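Local coordinates for protein soluble epoxide hydrolase (Bacillus megaterium, PDB 4INZ) that belongs to the alpha/beta hydrolase superfamily, with a central mixed beta-sheet flanked by helices and a mostly helical insertion between two of its strands, at residues F123-P128 against F237-E242; G139-T144 against E269-I274. The protein carries 1 engineered substitution. One frame throughout, in Å; residues are numbered along the deposited sequence.

Contact 1 (F123-P128 against F237-E242)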
# COMPACT_ATOMS: atom_id res chain seq x y z
N PHE A 123 -1.17 0.88 11.27
CA PHE A 123 -0.02 1.39 12.00
C PHE A 123 -0.29 2.78 12.58
O PHE A 123 0.07 3.06 13.72
CB PHE A 123 1.22 1.44 11.09
CG PHE A 123 2.42 2.02 11.77
CD1 PHE A 123 3.20 1.23 12.60
CD2 PHE A 123 2.76 3.35 11.60
CE1 PHE A 123 4.31 1.76 13.24
CE2 PHE A 123 3.87 3.89 12.24
CZ PHE A 123 4.64 3.09 13.06
N ALA A 124 -0.91 3.65 11.79
CA ALA A 124 -1.21 5.01 12.25
C ALA A 124 -2.18 5.00 13.43
O ALA A 124 -2.05 5.79 14.36
CB ALA A 124 -1.78 5.86 11.11
N TYR A 125 -3.16 4.09 13.38
CA TYR A 125 -4.13 3.97 14.47
C TYR A 125 -3.47 3.47 15.75
O TYR A 125 -3.78 3.95 16.85
CB TYR A 125 -5.28 3.04 14.07
CG TYR A 125 -6.47 3.74 13.46
CD1 TYR A 125 -7.53 4.18 14.26
CD2 TYR A 125 -6.56 3.95 12.09
CE1 TYR A 125 -8.63 4.81 13.70
CE2 TYR A 125 -7.65 4.58 11.52
CZ TYR A 125 -8.69 5.01 12.34
OH TYR A 125 -9.78 5.64 11.78
N ARG A 126 -2.57 2.51 15.62
CA ARG A 126 -1.94 1.89 16.78
C ARG A 126 -0.76 2.72 17.30
O ARG A 126 -0.51 2.76 18.50
CB ARG A 126 -1.49 0.47 16.47
CG ARG A 126 -2.61 -0.48 16.10
CD ARG A 126 -2.10 -1.90 15.90
NE ARG A 126 -3.17 -2.83 15.57
CZ ARG A 126 -2.98 -4.10 15.21
NH1 ARG A 126 -1.74 -4.59 15.12
NH2 ARG A 126 -4.02 -4.88 14.92
N TYR A 127 -0.05 3.37 16.39
CA TYR A 127 1.13 4.14 16.75
C TYR A 127 1.06 5.56 16.19
O TYR A 127 1.96 5.97 15.46
CB TYR A 127 2.40 3.46 16.23
CG TYR A 127 2.72 2.12 16.84
CD1 TYR A 127 3.49 2.02 17.99
CD2 TYR A 127 2.26 0.94 16.26
CE1 TYR A 127 3.79 0.78 18.55
CE2 TYR A 127 2.56 -0.30 16.81
CZ TYR A 127 3.33 -0.37 17.95
OH TYR A 127 3.63 -1.60 18.50
N PRO A 128 0.00 6.30 16.53
CA PRO A 128 -0.17 7.64 15.95
C PRO A 128 1.01 8.56 16.24
O PRO A 128 1.22 9.52 15.50
CB PRO A 128 -1.44 8.15 16.62
CG PRO A 128 -1.59 7.33 17.86
CD PRO A 128 -1.06 5.98 17.50
N PHE A 237 -8.56 -4.92 10.40
CA PHE A 237 -7.65 -5.51 11.38
C PHE A 237 -8.00 -4.94 12.76
O PHE A 237 -8.49 -3.81 12.85
CB PHE A 237 -6.20 -5.19 11.01
CG PHE A 237 -5.83 -5.60 9.61
CD1 PHE A 237 -5.75 -6.94 9.26
CD2 PHE A 237 -5.58 -4.64 8.64
CE1 PHE A 237 -5.42 -7.32 7.97
CE2 PHE A 237 -5.24 -5.02 7.34
CZ PHE A 237 -5.16 -6.35 7.01
N PRO A 238 -7.77 -5.71 13.83
CA PRO A 238 -8.21 -5.30 15.16
C PRO A 238 -7.67 -3.94 15.58
O PRO A 238 -6.47 -3.68 15.47
CB PRO A 238 -7.66 -6.40 16.07
CG PRO A 238 -7.60 -7.60 15.20
CD PRO A 238 -7.17 -7.06 13.84
N LEU A 239 -8.56 -3.07 16.06
CA LEU A 239 -8.18 -1.75 16.54
C LEU A 239 -8.93 -1.39 17.82
O LEU A 239 -10.10 -1.72 17.98
CB LEU A 239 -8.46 -0.69 15.47
CG LEU A 239 -7.53 -0.70 14.26
CD1 LEU A 239 -7.92 0.37 13.25
CD2 LEU A 239 -6.09 -0.50 14.70
N GLU A 240 -8.22 -0.70 18.71
CA GLU A 240 -8.79 -0.19 19.95
C GLU A 240 -9.61 1.07 19.69
O GLU A 240 -10.70 1.24 20.24
CB GLU A 240 -7.64 0.14 20.92
CG GLU A 240 -6.64 1.19 20.37
CD GLU A 240 -6.07 0.85 18.99
OE1 GLU A 240 -6.33 1.62 18.02
OE2 GLU A 240 -5.36 -0.17 18.86
N GLU A 241 -9.09 1.96 18.85
CA GLU A 241 -9.71 3.25 18.61
C GLU A 241 -10.41 3.33 17.26
O GLU A 241 -9.96 2.73 16.29
CB GLU A 241 -8.66 4.37 18.70
CG GLU A 241 -8.60 5.02 20.07
CD GLU A 241 -9.90 5.69 20.43
OE1 GLU A 241 -10.23 6.73 19.81
OE2 GLU A 241 -10.60 5.18 21.33
N GLU A 242 -11.51 4.08 17.21
CA GLU A 242 -12.24 4.30 15.97
C GLU A 242 -11.81 5.60 15.29
O GLU A 242 -11.96 5.74 14.07
CB GLU A 242 -13.75 4.34 16.22
CG GLU A 242 -14.37 2.99 16.55
CD GLU A 242 -15.88 3.00 16.41
OE1 GLU A 242 -16.49 4.10 16.45
OE2 GLU A 242 -16.47 1.91 16.25
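L239 reaches the end of helix 115-126 with both of its methyl groups, CD1 toward the Y125 ring and CD2 between Y125 CB and R126 CG. CD1 lies over one face of the Y125 ring, 3.7 Å from Y125 CG and displaced toward the rim, a CH-pi contact. CD2 presses on the aliphatic start of both neighbours and stands 3.8 Å from R126 CG. A leucine suits this place because its forked end can touch two adjacent helix residues at once, and its side chain crosses each of theirs at about a right angle.

R126 supplies the polar half. Its chain is extended from CG to NE (chi2 -176°, chi3 179°), which carries the guanidinium along the loop as far as the P238 carbonyl. There NH2 donates to P238 O over 2.8 Å in a nearly straight bond, N-H...O 166°, lying in the carbonyl plane on a lone pair; NE adds a weak second bond to the same oxygen. Arginine fits the task well, since NH1 points elsewhere and forms a salt bridge with D90. E240 OE2 remains 4.8 Å from R126 NE, too far for direct pairing, while E240 OE1 accepts from E241 N at 2.9 Å and ties the loop to itself.

Y125 is buried, yet its phenol end is polar: OH hydrogen-bonds H141 NE2, and E242 O lies 3.2 Å from this OH, near the ring plane. The tyrosine thus offers loop 237-242 an apolar face while its hydroxyl is satisfied by H141 NE2. The contact fastens the C-terminal end of helix 115-126 to the loop leading into strand 248-253, with helix 89-102 beside R126 and the first turn of helix 142-151 behind L239.

Contact 2 (G139-T144 against E269-I274)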
# COMPACT_ATOMS: atom_id res chain seq x y z
N GLY A 139 -6.98 2.18 -1.40
CA GLY A 139 -6.74 1.08 -0.48
C GLY A 139 -7.75 1.17 0.65
O GLY A 139 -8.50 2.13 0.72
N PRO A 140 -7.76 0.17 1.54
CA PRO A 140 -8.85 0.12 2.53
C PRO A 140 -8.59 0.92 3.80
O PRO A 140 -7.58 0.73 4.47
CB PRO A 140 -8.93 -1.38 2.85
CG PRO A 140 -7.49 -1.85 2.71
CD PRO A 140 -6.91 -1.03 1.57
N HIS A 141 -9.52 1.82 4.13
CA HIS A 141 -9.57 2.39 5.47
C HIS A 141 -10.12 1.30 6.39
O HIS A 141 -11.08 0.62 6.03
CB HIS A 141 -10.48 3.62 5.52
CG HIS A 141 -10.63 4.20 6.89
ND1 HIS A 141 -11.68 3.88 7.72
CD2 HIS A 141 -9.86 5.07 7.59
CE1 HIS A 141 -11.55 4.52 8.87
NE2 HIS A 141 -10.45 5.25 8.81
N PRO A 142 -9.52 1.11 7.57
CA PRO A 142 -9.90 -0.02 8.43
C PRO A 142 -11.40 -0.15 8.67
O PRO A 142 -11.92 -1.27 8.71
CB PRO A 142 -9.17 0.28 9.73
CG PRO A 142 -7.93 1.00 9.28
CD PRO A 142 -8.38 1.87 8.13
N TYR A 143 -12.11 0.97 8.82
CA TYR A 143 -13.52 0.90 9.20
C TYR A 143 -14.47 0.99 8.01
O TYR A 143 -15.40 0.19 7.90
CB TYR A 143 -13.86 1.97 10.25
CG TYR A 143 -13.25 1.69 11.60
CD1 TYR A 143 -11.99 2.17 11.93
CD2 TYR A 143 -13.93 0.92 12.55
CE1 TYR A 143 -11.42 1.91 13.17
CE2 TYR A 143 -13.37 0.65 13.78
CZ TYR A 143 -12.12 1.15 14.09
OH TYR A 143 -11.56 0.89 15.32
N THR A 144 -14.26 1.96 7.12
CA THR A 144 -15.16 2.09 5.99
C THR A 144 -15.09 0.89 5.06
O THR A 144 -16.08 0.54 4.42
CB THR A 144 -14.94 3.41 5.19
OG1 THR A 144 -13.64 3.40 4.57
CG2 THR A 144 -15.09 4.63 6.10
N GLU A 269 -15.79 10.91 9.81
CA GLU A 269 -16.25 10.48 11.12
C GLU A 269 -15.14 9.72 11.85
O GLU A 269 -15.05 9.76 13.08
CB GLU A 269 -17.49 9.59 11.00
CG GLU A 269 -18.02 9.10 12.35
CD GLU A 269 -18.79 7.78 12.27
OE1 GLU A 269 -18.66 6.95 13.20
OE2 GLU A 269 -19.54 7.57 11.28
N TYR A 270 -14.31 9.03 11.08
CA TYR A 270 -13.22 8.23 11.63
C TYR A 270 -11.91 8.99 11.65
O TYR A 270 -11.01 8.68 12.42
CB TYR A 270 -13.03 6.95 10.83
CG TYR A 270 -14.23 6.04 10.86
CD1 TYR A 270 -14.47 5.21 11.94
CD2 TYR A 270 -15.13 6.02 9.80
CE1 TYR A 270 -15.57 4.38 11.98
CE2 TYR A 270 -16.23 5.20 9.82
CZ TYR A 270 -16.45 4.38 10.91
OH TYR A 270 -17.55 3.56 10.94
N VAL A 271 -11.82 9.99 10.77
CA VAL A 271 -10.61 10.77 10.58
C VAL A 271 -10.97 12.24 10.43
O VAL A 271 -11.09 12.74 9.32
CB VAL A 271 -9.86 10.32 9.29
CG1 VAL A 271 -8.48 10.94 9.23
CG2 VAL A 271 -9.78 8.79 9.22
N PRO A 272 -11.18 12.94 11.56
CA PRO A 272 -11.74 14.29 11.55
C PRO A 272 -10.92 15.34 10.78
O PRO A 272 -11.50 16.25 10.19
CB PRO A 272 -11.80 14.66 13.04
CG PRO A 272 -11.85 13.34 13.74
CD PRO A 272 -11.00 12.42 12.92
N ASN A 273 -9.60 15.23 10.82
CA ASN A 273 -8.76 16.19 10.12
C ASN A 273 -8.28 15.59 8.82
O ASN A 273 -7.10 15.27 8.66
CB ASN A 273 -7.57 16.59 10.99
CG ASN A 273 -6.73 17.69 10.36
OD1 ASN A 273 -6.93 18.05 9.19
ND2 ASN A 273 -5.78 18.22 11.12
N ILE A 274 -9.20 15.42 7.88
CA ILE A 274 -8.88 14.76 6.62
C ILE A 274 -9.20 15.65 5.42
O ILE A 274 -10.15 16.46 5.46
CB ILE A 274 -9.64 13.43 6.48
CG1 ILE A 274 -8.99 12.54 5.41
CG2 ILE A 274 -11.12 13.68 6.20
CD1 ILE A 274 -9.44 11.10 5.48
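Y270 and Y143 meet in an aromatic cluster with H141, at the point of the alpha/beta hydrolase fold where the chain leaves strand 131-137 and starts helix 142-151. The two tyrosine rings are nearly parallel, but they have slid so far apart that they barely overlap. What really lies over the Y270 face is Y143 CB, 3.4 Å from Y270 CE1, a CH-pi contact. Tyrosine suits position 270 for its broad flat face; Y143 lays CB and CG against that face and has E241 as partner for its hydroxyl.

H141 approaches Y270 obliquely, its plane at 48° to the tyrosine ring. Its CE1 sits 3.5 Å from Y270 CB, and its NE2 is 3.6 Å from V271 CG2, so the imidazole nestles against the base of one side chain and a methyl of the next. T144 contributes its own methyl: CG2, anti to the carbonyl carbon, reaches Y270 CE2 at 3.9 Å, while OG1 turns to the N263 carbonyl. A threonine can thus be apolar toward the ring and polar toward the backbone.

Farther out, W121 of helix 115-126 meets the imidazole edge-to-face, and both W121 and Y125 touch V271. Backbone bonds of Y270 to L244 and of N273 to V248 anchor loop 269-274 beside the chain that enters strand 248-253.

The imidazole is held through both nitrogens. NE2 is hydrogen-bonded to Y125 OH of helix 115-126. H141 is also the N-cap residue, and with CG anti to the backbone N (chi1 176°) its ring turns its ND1 edge toward the first turn, where T144 N donates to H141 ND1 at 3.3 Å, only 2° out of the ring plane.

Contact 1 is partly buried and has E240 and E241 at the surface, whereas contact 2 is buried except for Y270, which is partly exposed. Their chemistry follows: contact 1 spends an arginine on a backbone carbonyl, while contact 2 has no hydrogen bond between its segments and rests on aromatic and methyl packing. They are nonetheless neighbours, with centres about 11 Å apart, and their segments alternate along the chain. Y143 OH reaches E241 O at 2.6 Å, a probable hydrogen bond, and E242 O packs 3.3 Å from Y270 CD1. Helix 115-126 is common to both: it supplies one segment of contact 1, and its W121 and Y125 touch contact 2.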